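Local coordinates for lipoprotein (Colwellia psychrerythraea, PDB 3O0Y), which is of unknown function but is probably a lipoprotein, of the DUF885 family in the MA clan of peptidases, at residues A[139-144]-A[543-548]; A[347-352]-A[427-432]; A[364-369]-A[431-436]; A[394-399]-A[418-423]. All coordinates share one frame; numbering follows the deposited sequence.

The four contacts tie together parts of one largely helical chain. In contact 2, 347-352 meets 427-432; in contact 3, 364-369 meets 431-436; in contact 4, 394-399 meets 418-423; contact 1 brackets all of these by joining 139-144 to 543-548. Contacts 2 and 3 share Gly431 and Leu432, with centres about 13 Å apart, so the start of helix 432-439 packs against both a loop and helix 353-373. Contact 4 takes in the end of strand 416-419, whose Ile419 touches Leu432 and Leu435. Contact 1 stands apart, its centre about 17 Å from that of contact 4 and about 28 Å from those of contacts 2 and 3, and brings distant parts of the chain together.

Contact 1: residues A[139-144]-A[543-548]; sequences NQINGP and IERYMA. With SO4 (sulfate ion), chain D.
An Asx turn shapes the loop that sets Gln140 and Ile141 against Arg545 and Ala548 near the C-terminal end of helix 536-548. The turn is made by Asn139: its OD1 takes the backbone N of Ile141 at 2.9 Å and that of Asn142 at 2.8 Å. Asparagine suits this place because its short amide can also give ND2 to Asn142 OD1. Across the contact, Gln140 is long enough to reach the helix backbone, where its NE2 makes a weak bond of 3.0 Å to Glu544 O, bent to 130° at the hydrogen. Its OE1 lies 3.7 Å from Ala548 CB, a methyl small enough to let the loop come near. Ile141 turns CG1 away from its backbone N (chi1 -178°), and CD1 rests 3.7 Å from Arg545 CG, on the aliphatic base of that chain. Its other branch, CG2, meets Ala548 CB at 4.1 Å. Arg545 stays extended beyond CG and presents its guanidinium edge to a sulfate, with NH2 2.7 Å from sulfate O4 and NH1 more weakly bonded to the same oxygen. Arg504, Arg507 and Tyr556 also bind this ion, which probably comes from the crystallisation liquor. Cut back to an alanine, Arg545 would probably leave the sulfate without one of its charged partners and Ile141 CD1 with only CB to rest on, CG and CD being lost. Around the contact, helix 197-210 touches Gln140 and Glu544, Arg521 of helix 521-532 pairs with Glu544, and Gly143, with a positive phi that suits glycine, precedes helix 144-154.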
# COMPACT_ATOMS: atom_id res chain seq x y z
N ASN A 139 -3.08 13.55 -7.84
CA ASN A 139 -3.86 13.57 -6.62
C ASN A 139 -2.92 13.92 -5.45
O ASN A 139 -1.76 14.23 -5.65
CB ASN A 139 -4.60 12.24 -6.43
CG ASN A 139 -3.68 11.06 -6.11
OD1 ASN A 139 -3.09 11.05 -5.03
ND2 ASN A 139 -3.55 10.10 -7.01
N GLN A 140 -3.48 14.04 -4.27
CA GLN A 140 -2.72 14.49 -3.10
C GLN A 140 -1.85 13.46 -2.37
O GLN A 140 -1.10 13.83 -1.53
CB GLN A 140 -3.73 15.12 -2.10
CG GLN A 140 -4.33 14.18 -1.02
CD GLN A 140 -5.40 13.17 -1.57
OE1 GLN A 140 -5.72 13.14 -2.76
NE2 GLN A 140 -5.88 12.30 -0.68
N ILE A 141 -2.05 12.18 -2.61
CA ILE A 141 -1.49 11.11 -1.83
C ILE A 141 -0.49 10.27 -2.60
O ILE A 141 0.51 9.88 -2.03
CB ILE A 141 -2.57 10.26 -1.11
CG1 ILE A 141 -1.99 9.16 -0.23
CG2 ILE A 141 -3.59 9.62 -2.10
CD1 ILE A 141 -3.02 8.56 0.79
N ASN A 142 -0.76 9.90 -3.86
CA ASN A 142 0.21 9.12 -4.66
C ASN A 142 0.09 9.47 -6.15
O ASN A 142 -0.33 10.55 -6.49
CB ASN A 142 0.09 7.60 -4.40
CG ASN A 142 -1.16 6.99 -5.03
OD1 ASN A 142 -2.15 7.71 -5.34
ND2 ASN A 142 -1.11 5.67 -5.24
N GLY A 143 0.46 8.55 -7.01
CA GLY A 143 0.55 8.85 -8.43
C GLY A 143 1.99 9.19 -8.77
O GLY A 143 2.81 9.40 -7.89
N PRO A 144 2.28 9.26 -10.09
CA PRO A 144 3.70 9.27 -10.53
C PRO A 144 4.49 10.47 -9.99
O PRO A 144 5.68 10.35 -9.68
CB PRO A 144 3.61 9.24 -12.04
CG PRO A 144 2.13 9.44 -12.38
CD PRO A 144 1.35 9.03 -11.18
N ILE A 543 -10.04 10.43 5.28
CA ILE A 543 -11.23 10.60 4.42
C ILE A 543 -10.80 11.09 3.01
O ILE A 543 -11.25 10.56 2.00
CB ILE A 543 -12.27 11.59 5.06
CG1 ILE A 543 -12.83 10.98 6.35
CG2 ILE A 543 -13.39 12.01 3.98
CD1 ILE A 543 -13.31 9.51 6.28
N GLU A 544 -9.84 12.02 2.92
CA GLU A 544 -9.37 12.46 1.60
C GLU A 544 -8.62 11.36 0.82
O GLU A 544 -8.70 11.27 -0.38
CB GLU A 544 -8.55 13.75 1.69
CG GLU A 544 -9.47 14.92 2.27
CD GLU A 544 -8.82 16.26 2.41
OE1 GLU A 544 -7.65 16.41 1.95
OE2 GLU A 544 -9.50 17.22 2.87
N ARG A 545 -7.91 10.51 1.53
CA ARG A 545 -7.31 9.31 0.94
C ARG A 545 -8.43 8.44 0.32
O ARG A 545 -8.28 7.99 -0.82
CB ARG A 545 -6.55 8.51 2.02
CG ARG A 545 -6.32 7.06 1.71
CD ARG A 545 -5.61 6.37 2.88
NE ARG A 545 -5.75 4.94 2.81
CZ ARG A 545 -5.13 4.12 3.64
NH1 ARG A 545 -5.33 2.84 3.54
NH2 ARG A 545 -4.34 4.63 4.58
N TYR A 546 -9.49 8.19 1.07
CA TYR A 546 -10.56 7.25 0.61
C TYR A 546 -11.20 7.80 -0.64
O TYR A 546 -11.58 7.07 -1.58
CB TYR A 546 -11.61 6.97 1.67
CG TYR A 546 -11.02 6.47 2.98
CD1 TYR A 546 -9.81 5.83 3.05
CD2 TYR A 546 -11.67 6.72 4.15
CE1 TYR A 546 -9.31 5.44 4.29
CE2 TYR A 546 -11.16 6.32 5.39
CZ TYR A 546 -10.00 5.73 5.44
OH TYR A 546 -9.52 5.40 6.74
N MET A 547 -11.30 9.12 -0.66
CA MET A 547 -11.89 9.83 -1.82
C MET A 547 -11.02 9.63 -3.09
O MET A 547 -11.55 9.47 -4.16
CB MET A 547 -12.07 11.33 -1.55
CG MET A 547 -13.16 11.72 -0.54
SD MET A 547 -13.10 13.46 0.12
CE MET A 547 -13.07 14.35 -1.50
N ALA A 548 -9.70 9.57 -2.94
CA ALA A 548 -8.74 9.39 -4.06
C ALA A 548 -8.58 7.94 -4.44
O ALA A 548 -8.17 7.65 -5.56
CB ALA A 548 -7.33 9.96 -3.67
S SO4 D . -2.99 1.44 6.74
O1 SO4 D . -3.93 0.66 7.59
O2 SO4 D . -1.79 1.65 7.49
O3 SO4 D . -2.58 0.70 5.53
O4 SO4 D . -3.63 2.61 6.21

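Contact 2: residues A[347-352]-A[427-432]; sequences FLYEDS and NPKFGL
Lys429, Tyr349 and Phe347 bury the most surface where two loops meet. Lys429 lays its extended aliphatic chain across one face of the Tyr349 ring: CE stands 3.9 Å from the ring centroid in a CH-pi contact, and CG comes to 3.6 Å from Tyr349 CE2. A lysine fits because its methylenes are apolar while the ammonium runs past the ring toward Glu358, a long and weak ion pair. The backbone N of Lys429 also gives a nearly straight hydrogen bond of 2.8 Å to Phe347 O. Tyr349 bonds through its hydroxyl to Asp362 OD2 and to a water that donates both to it and to Lys429 O, while Leu432 CD2 lies 3.4 Å from that OH. A second water joins Tyr349 N to Asn427 O. Phe347 offers a ring face to the edge of Phe430 in a T-shaped pair, with centroids 5.1 Å apart and planes at 79°. Phe430 CD2 leads, coming 3.5 Å from Phe347 CG; CG of Phe430 lies between its backbone N and carbonyl carbon (chi1 56°), which turns the ring edge toward that face. Helix 334-342 packs on both phenylalanines through Leu341, and helix 353-373 touches Tyr349 through Leu359.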
# COMPACT_ATOMS: atom_id res chain seq x y z
N PHE A 347 0.87 7.41 28.96
CA PHE A 347 0.70 6.94 27.57
C PHE A 347 1.46 7.79 26.55
O PHE A 347 1.28 7.59 25.33
CB PHE A 347 -0.75 6.74 27.16
CG PHE A 347 -1.49 5.75 28.02
CD1 PHE A 347 -0.97 4.46 28.19
CD2 PHE A 347 -2.67 6.08 28.68
CE1 PHE A 347 -1.63 3.56 28.98
CE2 PHE A 347 -3.33 5.17 29.44
CZ PHE A 347 -2.80 3.92 29.64
N LEU A 348 2.29 8.71 27.01
CA LEU A 348 2.95 9.69 26.08
C LEU A 348 4.44 9.63 26.26
O LEU A 348 4.99 9.80 27.40
CB LEU A 348 2.47 11.10 26.37
CG LEU A 348 1.03 11.42 26.07
CD1 LEU A 348 0.68 12.77 26.73
CD2 LEU A 348 0.78 11.30 24.56
N TYR A 349 5.16 9.41 25.16
CA TYR A 349 6.57 9.62 25.16
C TYR A 349 6.89 11.10 25.21
O TYR A 349 6.11 11.94 24.69
CB TYR A 349 7.21 9.00 23.88
CG TYR A 349 7.06 7.52 23.72
CD1 TYR A 349 7.86 6.66 24.44
CD2 TYR A 349 6.07 6.98 22.91
CE1 TYR A 349 7.72 5.30 24.30
CE2 TYR A 349 5.93 5.60 22.74
CZ TYR A 349 6.75 4.78 23.47
OH TYR A 349 6.61 3.41 23.37
N GLU A 350 8.02 11.41 25.80
CA GLU A 350 8.44 12.80 25.92
C GLU A 350 8.72 13.36 24.51
O GLU A 350 9.27 12.64 23.65
CB GLU A 350 9.70 12.84 26.81
CG GLU A 350 10.32 14.20 26.94
CD GLU A 350 11.56 14.21 27.86
OE1 GLU A 350 12.66 13.64 27.50
OE2 GLU A 350 11.40 14.81 28.95
N ASP A 351 8.40 14.64 24.28
CA ASP A 351 8.75 15.22 22.99
C ASP A 351 10.22 15.71 23.01
O ASP A 351 10.51 16.88 23.35
CB ASP A 351 7.77 16.34 22.69
CG ASP A 351 8.07 17.07 21.40
OD1 ASP A 351 8.84 16.61 20.53
OD2 ASP A 351 7.55 18.20 21.29
N SER A 352 11.14 14.77 22.80
CA SER A 352 12.57 15.01 22.97
C SER A 352 13.28 13.93 22.21
O SER A 352 12.66 12.92 21.79
CB SER A 352 12.96 14.90 24.44
OG SER A 352 12.67 13.61 24.96
N ASN A 427 1.40 9.14 18.74
CA ASN A 427 2.04 7.85 19.06
C ASN A 427 1.80 7.41 20.48
O ASN A 427 2.75 7.13 21.21
CB ASN A 427 3.55 7.95 18.85
CG ASN A 427 3.94 8.04 17.35
OD1 ASN A 427 4.24 9.15 16.81
ND2 ASN A 427 3.94 6.94 16.70
N PRO A 428 0.53 7.41 20.89
CA PRO A 428 0.28 6.98 22.26
C PRO A 428 0.86 5.59 22.48
O PRO A 428 0.81 4.69 21.64
CB PRO A 428 -1.25 6.92 22.34
CG PRO A 428 -1.74 6.70 20.94
CD PRO A 428 -0.71 7.52 20.10
N LYS A 429 1.38 5.37 23.68
CA LYS A 429 2.02 4.11 23.92
C LYS A 429 1.15 2.89 23.68
O LYS A 429 1.69 1.82 23.32
CB LYS A 429 2.60 4.02 25.31
CG LYS A 429 3.70 5.13 25.57
CD LYS A 429 4.42 4.84 26.87
CE LYS A 429 5.46 5.93 27.19
NZ LYS A 429 6.27 5.59 28.39
N PHE A 430 -0.12 3.02 23.98
CA PHE A 430 -1.10 1.89 23.88
C PHE A 430 -1.43 1.49 22.44
O PHE A 430 -2.13 0.52 22.22
CB PHE A 430 -2.37 2.18 24.66
CG PHE A 430 -3.08 3.46 24.28
CD1 PHE A 430 -3.79 3.56 23.10
CD2 PHE A 430 -3.10 4.54 25.16
CE1 PHE A 430 -4.48 4.67 22.77
CE2 PHE A 430 -3.80 5.72 24.83
CZ PHE A 430 -4.50 5.80 23.67
N GLY A 431 -0.97 2.27 21.46
CA GLY A 431 -1.20 1.93 20.06
C GLY A 431 -0.02 1.36 19.29
O GLY A 431 -0.15 0.91 18.14
N LEU A 432 1.15 1.35 19.93
CA LEU A 432 2.36 0.97 19.23
C LEU A 432 2.55 -0.52 18.99
O LEU A 432 3.14 -0.89 17.98
CB LEU A 432 3.54 1.59 19.93
CG LEU A 432 4.91 1.48 19.28
CD1 LEU A 432 4.91 2.15 17.90
CD2 LEU A 432 6.03 2.19 20.22
O HOH W 1 6.87 8.86 28.61
O HOH W 2 3.52 9.18 22.84
O HOH W 3 4.59 1.51 23.45

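Contact 3: residues A[364-369]-A[431-436]; sequences NGYITE and GLKTLT
Tyr366 and Lys433 make the main contact between helix 353-373 and the first turns of helix 432-439, and it is a CH-pi one. The local axes pass 9.8 Å apart at a crossing angle of -57°, which leaves space for a flat ring. Lys433 CG sits above the middle of the Tyr366 ring, 3.5 Å from its centroid and 6° off the normal. The rest of the lysine chain is extended, and CE passes 3.8 Å from Tyr366 CE1. A glycerol, probably from the crystallisation liquor, lies about 3 Å from the Tyr366 side chain (nearest atoms). Apolar contacts flank this. Leu432 meets the edge of the same ring, its CG 3.9 Å from Tyr366 CE2 and near the ring plane. Thr436 supplies a methyl: CG2, anti to its own backbone N, lies 3.6 Å from Ile367 CG1 and 4.0 Å from Tyr366 CB. Threonine suits this place, since its hydroxyl turns back onto its own helix while the methyl faces the neighbour. No hydrogen bond joins the two segments directly; a water bridges Glu369 OE1 and Lys433 NZ, and the other polar ties run within a helix or to outside partners. Thr436 OG1 donates to Leu432 O at 2.7 Å and also bonds to Tyr417, while Lys433 NZ forms a salt bridge with Asp490 and bonds to Met486 O. A serine in place of Tyr366 would probably open a gap over Lys433 CG and leave the lysine chain freer to turn. Val388 of strand 387-390 packs on Ile367, and Tyr417 of strand 416-419 touches Leu432.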
# COMPACT_ATOMS: atom_id res chain seq x y z
N ASN A 364 11.56 -1.98 18.66
CA ASN A 364 12.50 -3.02 18.40
C ASN A 364 12.31 -4.20 19.38
O ASN A 364 12.39 -5.35 18.98
CB ASN A 364 13.96 -2.48 18.30
CG ASN A 364 14.21 -1.73 16.94
OD1 ASN A 364 14.15 -2.38 15.96
ND2 ASN A 364 14.15 -0.33 16.89
N GLY A 365 12.04 -3.92 20.64
CA GLY A 365 11.75 -4.93 21.60
C GLY A 365 10.47 -5.71 21.27
O GLY A 365 10.42 -6.96 21.47
N TYR A 366 9.46 -5.01 20.79
CA TYR A 366 8.23 -5.70 20.43
C TYR A 366 8.48 -6.70 19.31
O TYR A 366 7.87 -7.81 19.31
CB TYR A 366 7.10 -4.75 20.04
CG TYR A 366 6.63 -3.77 21.09
CD1 TYR A 366 6.66 -4.08 22.44
CD2 TYR A 366 6.17 -2.51 20.71
CE1 TYR A 366 6.26 -3.14 23.38
CE2 TYR A 366 5.73 -1.57 21.64
CZ TYR A 366 5.79 -1.90 22.99
OH TYR A 366 5.36 -1.01 23.99
N ILE A 367 9.23 -6.29 18.29
CA ILE A 367 9.54 -7.18 17.12
C ILE A 367 10.27 -8.39 17.60
O ILE A 367 9.90 -9.52 17.25
CB ILE A 367 10.32 -6.45 16.03
CG1 ILE A 367 9.49 -5.32 15.51
CG2 ILE A 367 10.73 -7.44 14.88
CD1 ILE A 367 10.23 -4.43 14.53
N THR A 368 11.31 -8.21 18.43
CA THR A 368 12.12 -9.31 18.89
C THR A 368 11.28 -10.33 19.67
O THR A 368 11.44 -11.57 19.48
CB THR A 368 13.30 -8.78 19.77
OG1 THR A 368 14.07 -7.90 18.94
CG2 THR A 368 14.15 -9.91 20.33
N GLU A 369 10.48 -9.82 20.60
CA GLU A 369 9.67 -10.68 21.44
C GLU A 369 8.65 -11.48 20.61
O GLU A 369 8.52 -12.66 20.79
CB GLU A 369 8.98 -9.86 22.51
CG GLU A 369 7.99 -10.64 23.36
CD GLU A 369 7.17 -9.65 24.28
OE1 GLU A 369 6.65 -8.55 23.80
OE2 GLU A 369 7.14 -9.94 25.49
N GLY A 431 -0.97 2.27 21.46
CA GLY A 431 -1.20 1.93 20.06
C GLY A 431 -0.02 1.36 19.29
O GLY A 431 -0.15 0.91 18.14
N LEU A 432 1.15 1.35 19.93
CA LEU A 432 2.36 0.97 19.23
C LEU A 432 2.55 -0.52 18.99
O LEU A 432 3.14 -0.89 17.98
CB LEU A 432 3.54 1.59 19.93
CG LEU A 432 4.91 1.48 19.28
CD1 LEU A 432 4.91 2.15 17.90
CD2 LEU A 432 6.03 2.19 20.22
N LYS A 433 2.14 -1.38 19.93
CA LYS A 433 2.28 -2.81 19.71
C LYS A 433 1.48 -3.21 18.48
O LYS A 433 2.03 -3.83 17.54
CB LYS A 433 1.80 -3.62 20.93
CG LYS A 433 2.80 -3.81 22.01
CD LYS A 433 2.18 -4.74 23.12
CE LYS A 433 3.07 -4.99 24.25
NZ LYS A 433 2.41 -5.71 25.38
N THR A 434 0.20 -2.79 18.38
CA THR A 434 -0.61 -3.28 17.28
C THR A 434 -0.06 -2.81 15.94
O THR A 434 -0.04 -3.56 14.94
CB THR A 434 -2.10 -3.01 17.47
OG1 THR A 434 -2.82 -4.00 16.69
CG2 THR A 434 -2.48 -1.55 17.12
N LEU A 435 0.43 -1.57 15.91
CA LEU A 435 1.02 -1.01 14.67
C LEU A 435 2.24 -1.83 14.29
O LEU A 435 2.47 -2.14 13.12
CB LEU A 435 1.37 0.43 14.86
CG LEU A 435 2.01 1.11 13.65
CD1 LEU A 435 0.92 1.12 12.50
CD2 LEU A 435 2.46 2.52 14.03
N THR A 436 3.02 -2.20 15.30
CA THR A 436 4.26 -2.90 15.08
C THR A 436 4.02 -4.35 14.59
O THR A 436 4.76 -4.88 13.70
CB THR A 436 5.13 -2.85 16.33
OG1 THR A 436 5.46 -1.48 16.64
CG2 THR A 436 6.34 -3.75 16.22
O HOH W 4 4.20 -8.37 24.96

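Contact 4: residues A[394-399]-A[418-423]; sequences EVQDGA and WINLRD
With chi1 at -163°, Asn420 swings its amide away from its backbone N and toward Gln396 at the end of the short helix 393-396 and the turn that follows it. The same amide makes an Asx turn just beyond strand 416-419: OD1 takes Arg422 N at 2.9 Å. ND2 serves the other segment, with a fairly straight bond of 3.0 Å to Gln396 O, in the carbonyl plane and on a lone pair, and a weak one to Ala399 O at 3.1 Å. Pro400 O is a further partner, so one asparagine amide satisfies several backbone groups of a turn, a task suited to its short side chain. In Gln396, CG lies between the backbone N and the carbonyl carbon (chi1 68°), which sends the extended chain across that of Arg422 at a slant, CD 3.6 Å from Arg422 CB, with amide and guanidinium planes 82° apart. Arg422 bends at chi3, and Asp397 OD1 comes 3.1 Å from its CD; OD1 and NE are 4.3 Å apart, too far for a salt bridge. Arg356 of helix 353-373 bonds to Leu421 O. A water donates to Gln396 OE1 and accepts from Leu421 N, 2.9 Å from that nitrogen.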
# COMPACT_ATOMS: atom_id res chain seq x y z
N GLU A 394 11.86 15.84 6.51
CA GLU A 394 11.30 16.43 5.28
C GLU A 394 10.02 15.86 4.81
O GLU A 394 9.31 16.53 4.05
CB GLU A 394 12.28 16.29 4.09
CG GLU A 394 13.73 16.50 4.43
CD GLU A 394 14.45 15.25 4.98
OE1 GLU A 394 14.66 14.28 4.20
OE2 GLU A 394 14.88 15.29 6.18
N VAL A 395 9.72 14.61 5.16
CA VAL A 395 8.52 14.01 4.63
C VAL A 395 7.49 13.69 5.71
O VAL A 395 6.35 13.39 5.39
CB VAL A 395 8.87 12.79 3.75
CG1 VAL A 395 10.11 13.15 2.84
CG2 VAL A 395 9.20 11.59 4.62
N GLN A 396 7.84 13.88 6.97
CA GLN A 396 7.00 13.37 8.05
C GLN A 396 5.67 14.10 8.18
O GLN A 396 4.72 13.52 8.64
CB GLN A 396 7.76 13.36 9.40
CG GLN A 396 8.06 14.78 9.93
CD GLN A 396 8.86 14.79 11.21
OE1 GLN A 396 9.19 13.75 11.75
NE2 GLN A 396 9.21 15.98 11.69
N ASP A 397 5.58 15.36 7.74
CA ASP A 397 4.31 16.07 7.85
C ASP A 397 3.25 15.44 6.98
O ASP A 397 2.11 15.29 7.39
CB ASP A 397 4.44 17.58 7.50
CG ASP A 397 5.47 18.31 8.33
OD1 ASP A 397 5.86 17.81 9.43
OD2 ASP A 397 5.87 19.44 7.93
N GLY A 398 3.57 15.02 5.79
CA GLY A 398 2.51 14.32 5.00
C GLY A 398 2.44 12.79 5.12
O GLY A 398 1.53 12.15 4.55
N ALA A 399 3.34 12.19 5.88
CA ALA A 399 3.47 10.72 5.87
C ALA A 399 2.47 10.08 6.80
O ALA A 399 2.06 10.67 7.82
CB ALA A 399 4.92 10.28 6.26
N TRP A 418 8.54 1.70 8.62
CA TRP A 418 8.67 3.11 8.81
C TRP A 418 7.72 3.62 9.88
O TRP A 418 6.51 3.28 9.89
CB TRP A 418 8.34 3.86 7.56
CG TRP A 418 9.22 3.58 6.43
CD1 TRP A 418 9.05 2.57 5.54
CD2 TRP A 418 10.45 4.26 6.04
NE1 TRP A 418 10.07 2.58 4.59
CE2 TRP A 418 10.95 3.59 4.89
CE3 TRP A 418 11.17 5.32 6.57
CZ2 TRP A 418 12.14 3.98 4.25
CZ3 TRP A 418 12.36 5.71 5.97
CH2 TRP A 418 12.83 5.04 4.79
N ILE A 419 8.27 4.41 10.79
CA ILE A 419 7.49 5.04 11.86
C ILE A 419 7.55 6.56 11.80
O ILE A 419 8.62 7.11 11.59
CB ILE A 419 7.97 4.47 13.25
CG1 ILE A 419 7.08 4.98 14.35
CG2 ILE A 419 9.42 4.77 13.48
CD1 ILE A 419 5.68 4.39 14.38
N ASN A 420 6.40 7.24 11.98
CA ASN A 420 6.36 8.72 11.97
C ASN A 420 6.58 9.28 13.37
O ASN A 420 5.74 9.04 14.26
CB ASN A 420 5.01 9.17 11.49
CG ASN A 420 5.02 10.59 11.07
OD1 ASN A 420 5.60 11.44 11.73
ND2 ASN A 420 4.36 10.89 9.95
N LEU A 421 7.73 9.90 13.60
CA LEU A 421 8.04 10.48 14.90
C LEU A 421 7.73 11.97 15.01
O LEU A 421 8.18 12.64 15.98
CB LEU A 421 9.48 10.18 15.23
CG LEU A 421 10.03 8.76 15.14
CD1 LEU A 421 11.51 8.78 15.43
CD2 LEU A 421 9.19 7.92 16.12
N ARG A 422 6.92 12.50 14.08
CA ARG A 422 6.67 13.96 14.14
C ARG A 422 6.03 14.41 15.44
O ARG A 422 6.48 15.42 16.05
CB ARG A 422 5.76 14.40 13.01
CG ARG A 422 5.50 15.92 12.91
CD ARG A 422 4.48 16.31 11.81
NE ARG A 422 3.09 16.27 12.30
CZ ARG A 422 2.17 15.32 12.04
NH1 ARG A 422 2.39 14.29 11.21
NH2 ARG A 422 0.97 15.45 12.59
N ASP A 423 4.98 13.70 15.88
CA ASP A 423 4.16 14.16 17.00
C ASP A 423 3.96 13.01 18.01
O ASP A 423 3.35 11.98 17.66
CB ASP A 423 2.80 14.51 16.44
CG ASP A 423 1.85 15.08 17.52
OD1 ASP A 423 2.28 15.23 18.72
OD2 ASP A 423 0.66 15.34 17.15
O HOH W 5 9.43 10.82 11.49